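PDB 4FYE: SidF, inhibitor of growth family, member 3 from Legionella pneumophila subsp. pneumophila, which acts as a phosphoinositide phosphatase, probably removing the 3-phosphate from phosphatidylinositol 3,4,5-trisphosphate. Local coordinates for residues L185-N193 against N692-I703; D651-K659 against K718-D729. The protein carries 1 engineered substitution. All blocks are in the same frame, centred on the assembly; numbering follows the deposited sequence.

The two contacts lie side by side, their centres about 15 Å apart, and their segments alternate along the chain: 185-193, 651-659, 692-703, then 718-729. Contact 1 sets helix 692-699 and the start of helix 701-712 against strand 184-189, an inner strand of the six-stranded mixed sheet. Contact 2 holds the loop 718-729 against the first turns of helix 652-668, which follows strand 641-645 of the four-stranded sheet and begins at the bound phosphate. They meet directly where Asp697 OD2 probably accepts a hydrogen bond from Ala728 N (2.9 Å). Residues late in this phosphatase fragment thus connect the six-stranded sheet to the helix that begins at the phosphate.

Contact 1 (L185-N193 against N692-I703)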
# COMPACT_ATOMS: atom_id res chain seq x y z
N LEU A 185 11.21 0.87 -8.06
CA LEU A 185 10.64 0.45 -9.29
C LEU A 185 9.85 1.56 -9.96
O LEU A 185 8.99 2.21 -9.32
CB LEU A 185 9.71 -0.72 -9.04
CG LEU A 185 10.23 -1.75 -8.06
CD1 LEU A 185 8.99 -2.57 -7.73
CD2 LEU A 185 11.34 -2.62 -8.71
N ILE A 186 10.12 1.74 -11.27
CA ILE A 186 9.56 2.83 -12.04
C ILE A 186 8.90 2.39 -13.35
O ILE A 186 9.47 1.63 -14.14
CB ILE A 186 10.63 3.89 -12.36
CG1 ILE A 186 11.29 4.36 -11.08
CG2 ILE A 186 9.99 5.15 -12.97
CD1 ILE A 186 12.24 5.52 -11.32
N HIS A 187 7.69 2.86 -13.59
CA HIS A 187 7.09 2.76 -14.91
C HIS A 187 6.78 4.10 -15.48
O HIS A 187 5.96 4.85 -14.88
CB HIS A 187 5.81 2.00 -14.81
CG HIS A 187 5.14 1.74 -16.14
ND1 HIS A 187 3.86 1.44 -16.23
CD2 HIS A 187 5.61 1.85 -17.43
CE1 HIS A 187 3.52 1.25 -17.49
NE2 HIS A 187 4.59 1.55 -18.24
N ARG A 188 7.41 4.41 -16.62
CA ARG A 188 7.13 5.63 -17.41
C ARG A 188 6.35 5.37 -18.70
O ARG A 188 6.69 4.45 -19.47
CB ARG A 188 8.46 6.21 -17.90
CG ARG A 188 9.46 6.32 -16.76
CD ARG A 188 10.87 6.74 -17.26
NE ARG A 188 10.90 8.12 -17.72
CZ ARG A 188 11.91 8.96 -17.46
NH1 ARG A 188 12.97 8.57 -16.76
NH2 ARG A 188 11.85 10.21 -17.91
N PHE A 189 5.40 6.27 -18.97
CA PHE A 189 4.48 6.18 -20.11
C PHE A 189 3.73 7.52 -20.36
O PHE A 189 3.44 8.26 -19.43
CB PHE A 189 3.40 5.08 -19.86
CG PHE A 189 2.58 5.27 -18.55
CD1 PHE A 189 3.10 4.88 -17.31
CD2 PHE A 189 1.30 5.88 -18.57
CE1 PHE A 189 2.40 5.13 -16.10
CE2 PHE A 189 0.58 6.11 -17.37
CZ PHE A 189 1.12 5.69 -16.14
N LYS A 190 3.34 7.81 -21.61
CA LYS A 190 2.38 8.88 -21.90
C LYS A 190 0.94 8.44 -21.67
O LYS A 190 0.39 7.65 -22.42
CB LYS A 190 2.59 9.38 -23.33
CG LYS A 190 3.93 10.10 -23.54
CD LYS A 190 4.39 10.23 -25.03
CE LYS A 190 3.81 11.46 -25.72
NZ LYS A 190 4.13 12.78 -25.07
N ALA A 191 0.31 8.91 -20.60
CA ALA A 191 -1.12 8.70 -20.43
C ALA A 191 -1.91 9.38 -21.56
O ALA A 191 -1.46 10.38 -22.11
CB ALA A 191 -1.56 9.27 -19.11
N PRO A 192 -3.09 8.86 -21.87
CA PRO A 192 -4.02 9.58 -22.76
C PRO A 192 -4.22 11.09 -22.43
O PRO A 192 -4.48 11.44 -21.26
CB PRO A 192 -5.35 8.82 -22.60
CG PRO A 192 -5.15 7.81 -21.53
CD PRO A 192 -3.69 7.64 -21.29
N ASN A 193 -4.13 11.95 -23.46
CA ASN A 193 -4.16 13.44 -23.32
C ASN A 193 -2.94 14.03 -22.62
O ASN A 193 -3.01 15.13 -22.02
CB ASN A 193 -5.41 14.02 -22.57
CG ASN A 193 -6.73 13.46 -23.05
OD1 ASN A 193 -7.47 12.87 -22.26
ND2 ASN A 193 -7.04 13.64 -24.32
N ASN A 692 -10.36 6.20 -23.76
CA ASN A 692 -9.18 6.71 -23.09
C ASN A 692 -8.94 6.18 -21.69
O ASN A 692 -7.80 5.85 -21.35
CB ASN A 692 -9.26 8.21 -23.05
CG ASN A 692 -8.95 8.79 -24.39
OD1 ASN A 692 -9.35 9.89 -24.69
ND2 ASN A 692 -8.20 8.05 -25.19
N VAL A 693 -10.01 6.06 -20.90
CA VAL A 693 -9.87 5.44 -19.57
C VAL A 693 -9.27 4.06 -19.61
O VAL A 693 -8.36 3.76 -18.83
CB VAL A 693 -11.17 5.44 -18.75
CG1 VAL A 693 -11.30 6.78 -18.07
CG2 VAL A 693 -12.35 5.31 -19.66
N GLU A 694 -9.71 3.25 -20.58
CA GLU A 694 -9.30 1.83 -20.65
C GLU A 694 -7.86 1.77 -21.09
O GLU A 694 -7.09 0.88 -20.68
CB GLU A 694 -10.20 1.01 -21.59
CG GLU A 694 -9.76 -0.39 -21.78
CD GLU A 694 -10.91 -1.35 -22.05
OE1 GLU A 694 -12.05 -0.82 -22.26
OE2 GLU A 694 -10.65 -2.60 -22.07
N GLN A 695 -7.50 2.75 -21.90
CA GLN A 695 -6.14 2.84 -22.39
C GLN A 695 -5.19 3.15 -21.20
O GLN A 695 -4.09 2.58 -21.10
CB GLN A 695 -6.04 3.89 -23.52
CG GLN A 695 -4.71 3.78 -24.24
CD GLN A 695 -4.22 5.05 -24.96
OE1 GLN A 695 -3.00 5.30 -25.01
NE2 GLN A 695 -5.16 5.86 -25.53
N LEU A 696 -5.63 4.04 -20.31
CA LEU A 696 -4.87 4.27 -19.08
C LEU A 696 -4.84 2.99 -18.28
O LEU A 696 -3.80 2.57 -17.76
CB LEU A 696 -5.51 5.38 -18.23
CG LEU A 696 -4.61 6.31 -17.40
CD1 LEU A 696 -5.32 6.94 -16.22
CD2 LEU A 696 -3.26 5.79 -16.94
N ASP A 697 -6.00 2.36 -18.13
CA ASP A 697 -6.07 1.23 -17.25
C ASP A 697 -5.03 0.19 -17.75
O ASP A 697 -4.43 -0.47 -16.97
CB ASP A 697 -7.52 0.70 -17.18
CG ASP A 697 -7.80 -0.14 -15.91
OD1 ASP A 697 -7.15 0.08 -14.84
OD2 ASP A 697 -8.72 -1.00 -15.96
N ARG A 698 -4.80 0.11 -19.07
CA ARG A 698 -3.89 -0.84 -19.65
C ARG A 698 -2.51 -0.59 -19.14
O ARG A 698 -1.72 -1.52 -19.01
CB ARG A 698 -3.93 -0.82 -21.18
CG ARG A 698 -5.17 -1.51 -21.72
CD ARG A 698 -5.16 -1.50 -23.20
NE ARG A 698 -6.27 -2.28 -23.75
CZ ARG A 698 -6.55 -2.36 -25.07
NH1 ARG A 698 -5.81 -1.67 -25.93
NH2 ARG A 698 -7.56 -3.14 -25.53
N GLU A 699 -2.23 0.61 -18.72
CA GLU A 699 -0.84 0.91 -18.36
C GLU A 699 -0.51 0.31 -16.99
O GLU A 699 0.63 -0.14 -16.75
CB GLU A 699 -0.58 2.42 -18.34
CG GLU A 699 -0.72 3.19 -19.65
CD GLU A 699 0.28 2.74 -20.69
OE1 GLU A 699 0.15 3.20 -21.83
OE2 GLU A 699 1.19 1.90 -20.41
N LEU A 700 -1.50 0.27 -16.11
CA LEU A 700 -1.29 0.08 -14.67
C LEU A 700 -0.88 -1.32 -14.20
O LEU A 700 -0.47 -1.50 -13.06
CB LEU A 700 -2.52 0.57 -13.91
CG LEU A 700 -2.94 1.91 -14.51
CD1 LEU A 700 -4.32 2.27 -13.99
CD2 LEU A 700 -1.92 2.98 -14.13
N THR A 701 -0.92 -2.34 -15.04
CA THR A 701 -0.53 -3.67 -14.46
C THR A 701 0.96 -3.85 -14.48
O THR A 701 1.54 -4.75 -13.81
CB THR A 701 -1.17 -4.84 -15.18
OG1 THR A 701 -1.42 -4.43 -16.54
CG2 THR A 701 -2.52 -5.18 -14.46
N THR A 702 1.62 -2.97 -15.19
CA THR A 702 3.04 -3.21 -15.38
C THR A 702 3.88 -3.03 -14.12
O THR A 702 4.71 -3.89 -13.82
CB THR A 702 3.59 -2.69 -16.74
OG1 THR A 702 4.43 -1.59 -16.55
CG2 THR A 702 2.52 -2.35 -17.69
N ILE A 703 3.59 -1.99 -13.32
CA ILE A 703 4.25 -1.79 -12.01
C ILE A 703 3.91 -2.95 -11.06
O ILE A 703 4.78 -3.34 -10.29
CB ILE A 703 3.92 -0.39 -11.38
CG1 ILE A 703 4.97 0.03 -10.35
CG2 ILE A 703 2.53 -0.32 -10.72
CD1 ILE A 703 6.25 0.50 -10.98
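Strand 185-189 and helix 692-699 run roughly antiparallel, their axes 149° apart and 10.9 Å at closest approach. The chains draw together at both ends, with 6.1 Å between His187 CA and Ile703 CA and 5.9 Å between Pro192 CA and Asn692 CA. Near the Ile703 end the contact is carried by the His187 imidazole. Its CG lies anti to the backbone N (chi1 -176°), which sends the ring out to the helices, where Thr702 OG1 sits over one face, 3.1 Å from His187 ND1. Phe189 CD1 lies over the centre of the opposite face, and Glu699 O comes in at the edge, 3.3 Å from His187 CE1. In the middle, the Phe189 ring takes Glu699 CB over its face, a CH-pi contact 4.0 Å from the ring centroid. The Glu699 chain bends at chi2 (-63°), laying its carboxylate almost parallel to that ring. Leu696 CD2 approaches Phe189 CE2 at 3.9 Å, while Pro192 packs CG against Asn692 O and Leu696 CB. At the other end, Ile703 CD1 fills in beside Leu185 and His187. Ser56 OG bonds both His187 NE2 and Glu699 OE2, and Tyr58 OH bonds OE1, so the buried carboxylate is held from both oxygens. That carboxylate, linked to His187 NE2 through Ser56 OG, may favour a protonated imidazole, though its charge is not seen.

Contact 2 (D651-K659 against K718-D729); sequences DRGQRLAQK and KFEIQDKANFAD. With PO4 (phosphate ion), chain B.
The Phe727 ring lies between two cations: Arg655 CZ is over one face, 4.5 Å from the ring centroid, and Lys659 NZ over the opposite face at 4.8 Å, both cation-pi contacts. The side-chain amide of Gln658 meets the ring at its edge. Bends at chi2 and chi3 (-48° and -49°) fold Arg655 back so that its guanidinium edge faces Asp729, nearly coplanar with the carboxylate. There Arg655 NH2 meets the syn side of Asp729 OD1 at 2.6 Å, tilted 25° from the carboxylate plane, in a salt bridge. Lys659 NZ is anchored too, donating to Asn726 O in the carbonyl plane (3.0 Å), and the two bonds together hold both cations against the aromatic ring. Phe719 wedges in nearer the start of the helix, its CD2 3.6 Å from Arg655 CG and its CD1 3.7 Å from Arg652 CG. Arg652 turns its guanidinium edge to the phosphate, NE bonding O1 and NH2 bonding O2, while the backbone N of Asp651 and of Arg652 grip O4 and O1. Asp651 OD1 takes Lys718 N on its anti side at 2.7 Å, tilted well out of the carboxylate plane, tying the loop to the phosphate site. Ser646 and Lys647 complete that site. Ser646 to Arg652 matches the CX5R P-loop of cysteine phosphatases with serine in the cysteine position, probably the engineered change. The contact thus pins the loop joining helices 701-712 and 733-741 onto helix 652-668, just after strand 641-645, with Thr701 and Gln704 touching Arg655, Thr629 of helix 626-637 touching Lys659, and Phe625 edge-to-face with Phe719.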
# COMPACT_ATOMS: atom_id res chain seq x y z
N ASP A 651 -1.54 -9.22 -4.12
CA ASP A 651 -2.69 -9.37 -4.98
C ASP A 651 -3.83 -8.37 -4.82
O ASP A 651 -3.96 -7.46 -5.62
CB ASP A 651 -3.21 -10.80 -4.88
CG ASP A 651 -2.08 -11.81 -4.80
OD1 ASP A 651 -1.34 -11.96 -5.78
OD2 ASP A 651 -1.92 -12.44 -3.74
N ARG A 652 -4.65 -8.53 -3.79
CA ARG A 652 -5.82 -7.67 -3.63
C ARG A 652 -5.46 -6.21 -3.42
O ARG A 652 -6.10 -5.32 -3.97
CB ARG A 652 -6.68 -8.16 -2.47
CG ARG A 652 -7.76 -9.14 -2.88
CD ARG A 652 -8.33 -9.86 -1.68
NE ARG A 652 -7.29 -10.32 -0.77
CZ ARG A 652 -7.53 -11.01 0.34
NH1 ARG A 652 -8.76 -11.31 0.68
NH2 ARG A 652 -6.52 -11.40 1.10
N GLY A 653 -4.44 -5.97 -2.62
CA GLY A 653 -3.96 -4.60 -2.29
C GLY A 653 -3.40 -3.87 -3.48
O GLY A 653 -3.63 -2.66 -3.67
N GLN A 654 -2.65 -4.59 -4.32
CA GLN A 654 -2.18 -4.02 -5.59
C GLN A 654 -3.31 -3.54 -6.51
O GLN A 654 -3.16 -2.52 -7.24
CB GLN A 654 -1.39 -5.07 -6.42
CG GLN A 654 -0.02 -5.39 -5.85
CD GLN A 654 0.68 -4.11 -5.47
OE1 GLN A 654 1.07 -3.34 -6.32
NE2 GLN A 654 0.79 -3.87 -4.18
N ARG A 655 -4.39 -4.30 -6.55
CA ARG A 655 -5.50 -3.91 -7.38
C ARG A 655 -6.22 -2.66 -6.80
O ARG A 655 -6.69 -1.80 -7.55
CB ARG A 655 -6.53 -5.02 -7.58
CG ARG A 655 -6.14 -6.42 -8.04
CD ARG A 655 -5.21 -6.76 -9.25
NE ARG A 655 -5.45 -6.14 -10.49
CZ ARG A 655 -5.48 -6.72 -11.71
NH1 ARG A 655 -5.32 -8.01 -11.93
NH2 ARG A 655 -5.67 -5.93 -12.78
N LEU A 656 -6.31 -2.55 -5.47
CA LEU A 656 -6.82 -1.35 -4.91
C LEU A 656 -5.82 -0.20 -5.28
O LEU A 656 -6.27 0.89 -5.70
CB LEU A 656 -7.00 -1.51 -3.40
CG LEU A 656 -7.51 -0.23 -2.76
CD1 LEU A 656 -8.96 0.24 -3.17
CD2 LEU A 656 -7.35 -0.43 -1.29
N ALA A 657 -4.50 -0.43 -5.14
CA ALA A 657 -3.53 0.65 -5.49
C ALA A 657 -3.70 1.09 -6.96
O ALA A 657 -3.57 2.30 -7.28
CB ALA A 657 -2.08 0.25 -5.19
N GLN A 658 -4.06 0.14 -7.83
CA GLN A 658 -4.26 0.42 -9.26
C GLN A 658 -5.48 1.33 -9.45
O GLN A 658 -5.46 2.24 -10.27
CB GLN A 658 -4.52 -0.90 -10.03
CG GLN A 658 -5.11 -0.70 -11.45
CD GLN A 658 -5.35 -2.00 -12.32
OE1 GLN A 658 -5.93 -1.91 -13.44
NE2 GLN A 658 -4.96 -3.17 -11.85
N LYS A 659 -6.57 1.04 -8.76
CA LYS A 659 -7.75 1.89 -8.81
C LYS A 659 -7.42 3.31 -8.29
O LYS A 659 -7.82 4.32 -8.88
CB LYS A 659 -8.84 1.21 -7.96
CG LYS A 659 -10.06 0.72 -8.70
CD LYS A 659 -9.83 -0.38 -9.67
CE LYS A 659 -11.14 -0.83 -10.35
NZ LYS A 659 -11.48 -0.22 -11.70
N LYS A 718 -2.15 -12.17 -8.31
CA LYS A 718 -3.02 -13.33 -8.52
C LYS A 718 -4.49 -13.10 -8.17
O LYS A 718 -5.21 -14.07 -7.98
CB LYS A 718 -2.56 -14.46 -7.58
CG LYS A 718 -2.51 -15.79 -8.26
CD LYS A 718 -3.27 -16.85 -7.49
CE LYS A 718 -3.67 -18.01 -8.40
NZ LYS A 718 -4.53 -19.01 -7.69
N PHE A 719 -4.92 -11.86 -8.00
CA PHE A 719 -6.33 -11.53 -7.72
C PHE A 719 -7.37 -12.16 -8.69
O PHE A 719 -7.26 -11.99 -9.89
CB PHE A 719 -6.52 -10.02 -7.76
CG PHE A 719 -7.97 -9.59 -7.58
CD1 PHE A 719 -8.65 -9.88 -6.39
CD2 PHE A 719 -8.66 -8.93 -8.61
CE1 PHE A 719 -9.97 -9.51 -6.22
CE2 PHE A 719 -9.97 -8.55 -8.41
CZ PHE A 719 -10.62 -8.83 -7.23
N GLU A 720 -8.42 -12.82 -8.18
CA GLU A 720 -9.45 -13.32 -9.09
C GLU A 720 -10.44 -12.26 -9.42
O GLU A 720 -11.24 -11.87 -8.56
CB GLU A 720 -10.16 -14.49 -8.50
CG GLU A 720 -9.27 -15.70 -8.45
CD GLU A 720 -9.87 -16.82 -7.63
OE1 GLU A 720 -9.18 -17.27 -6.68
OE2 GLU A 720 -11.04 -17.21 -7.91
N ILE A 721 -10.40 -11.79 -10.66
CA ILE A 721 -11.31 -10.74 -11.05
C ILE A 721 -12.76 -11.23 -10.83
O ILE A 721 -13.05 -12.37 -11.14
CB ILE A 721 -11.03 -10.25 -12.48
CG1 ILE A 721 -9.65 -9.57 -12.52
CG2 ILE A 721 -12.10 -9.28 -12.91
CD1 ILE A 721 -9.02 -9.46 -13.93
N GLN A 722 -13.62 -10.37 -10.26
CA GLN A 722 -14.98 -10.72 -9.91
C GLN A 722 -15.94 -10.29 -10.96
O GLN A 722 -16.90 -10.98 -11.20
CB GLN A 722 -15.43 -10.07 -8.60
CG GLN A 722 -14.75 -10.71 -7.37
CD GLN A 722 -14.90 -12.21 -7.32
OE1 GLN A 722 -13.95 -12.93 -7.56
NE2 GLN A 722 -16.10 -12.68 -7.01
N ASP A 723 -15.72 -9.09 -11.50
CA ASP A 723 -16.46 -8.59 -12.65
C ASP A 723 -15.49 -8.00 -13.75
O ASP A 723 -14.74 -7.02 -13.50
CB ASP A 723 -17.47 -7.56 -12.17
CG ASP A 723 -18.20 -6.92 -13.32
OD1 ASP A 723 -17.76 -7.12 -14.49
OD2 ASP A 723 -19.17 -6.17 -13.07
N LYS A 724 -15.51 -8.60 -14.95
CA LYS A 724 -14.37 -8.46 -15.88
C LYS A 724 -14.34 -7.00 -16.41
O LYS A 724 -13.32 -6.47 -16.81
CB LYS A 724 -14.42 -9.47 -17.03
CG LYS A 724 -15.62 -9.25 -17.90
CD LYS A 724 -15.61 -10.10 -19.16
CE LYS A 724 -16.69 -9.56 -20.11
NZ LYS A 724 -16.94 -10.28 -21.39
N ALA A 725 -15.47 -6.32 -16.34
CA ALA A 725 -15.54 -4.97 -16.82
C ALA A 725 -14.83 -3.95 -15.92
O ALA A 725 -14.62 -2.80 -16.34
CB ALA A 725 -17.00 -4.64 -17.02
N ASN A 726 -14.45 -4.39 -14.70
CA ASN A 726 -13.60 -3.62 -13.77
C ASN A 726 -12.14 -3.43 -14.12
O ASN A 726 -11.52 -2.53 -13.54
CB ASN A 726 -13.65 -4.16 -12.34
CG ASN A 726 -15.01 -3.93 -11.67
OD1 ASN A 726 -15.72 -3.02 -12.06
ND2 ASN A 726 -15.37 -4.77 -10.67
N PHE A 727 -11.59 -4.24 -15.06
CA PHE A 727 -10.18 -4.15 -15.38
C PHE A 727 -9.89 -4.34 -16.87
O PHE A 727 -10.49 -5.18 -17.55
CB PHE A 727 -9.43 -5.18 -14.54
CG PHE A 727 -9.47 -4.89 -13.05
CD1 PHE A 727 -8.58 -4.01 -12.49
CD2 PHE A 727 -10.39 -5.54 -12.22
CE1 PHE A 727 -8.64 -3.74 -11.12
CE2 PHE A 727 -10.42 -5.31 -10.87
CZ PHE A 727 -9.56 -4.38 -10.32
N ALA A 728 -8.94 -3.56 -17.37
CA ALA A 728 -8.46 -3.66 -18.73
C ALA A 728 -7.88 -5.05 -18.99
O ALA A 728 -8.07 -5.63 -20.07
CB ALA A 728 -7.41 -2.62 -18.98
N ASP A 729 -7.22 -5.63 -18.01
CA ASP A 729 -6.49 -6.89 -18.26
C ASP A 729 -7.35 -8.15 -17.88
O ASP A 729 -8.38 -8.07 -17.24
CB ASP A 729 -5.20 -6.92 -17.50
CG ASP A 729 -5.43 -7.19 -16.04
OD1 ASP A 729 -5.93 -6.25 -15.39
OD2 ASP A 729 -5.24 -8.35 -15.56
P PO4 B . -3.50 -11.02 -1.09
O1 PO4 B . -4.80 -10.64 -1.80
O2 PO4 B . -3.73 -11.17 0.41
O3 PO4 B . -2.88 -12.36 -1.54
O4 PO4 B . -2.44 -9.93 -1.33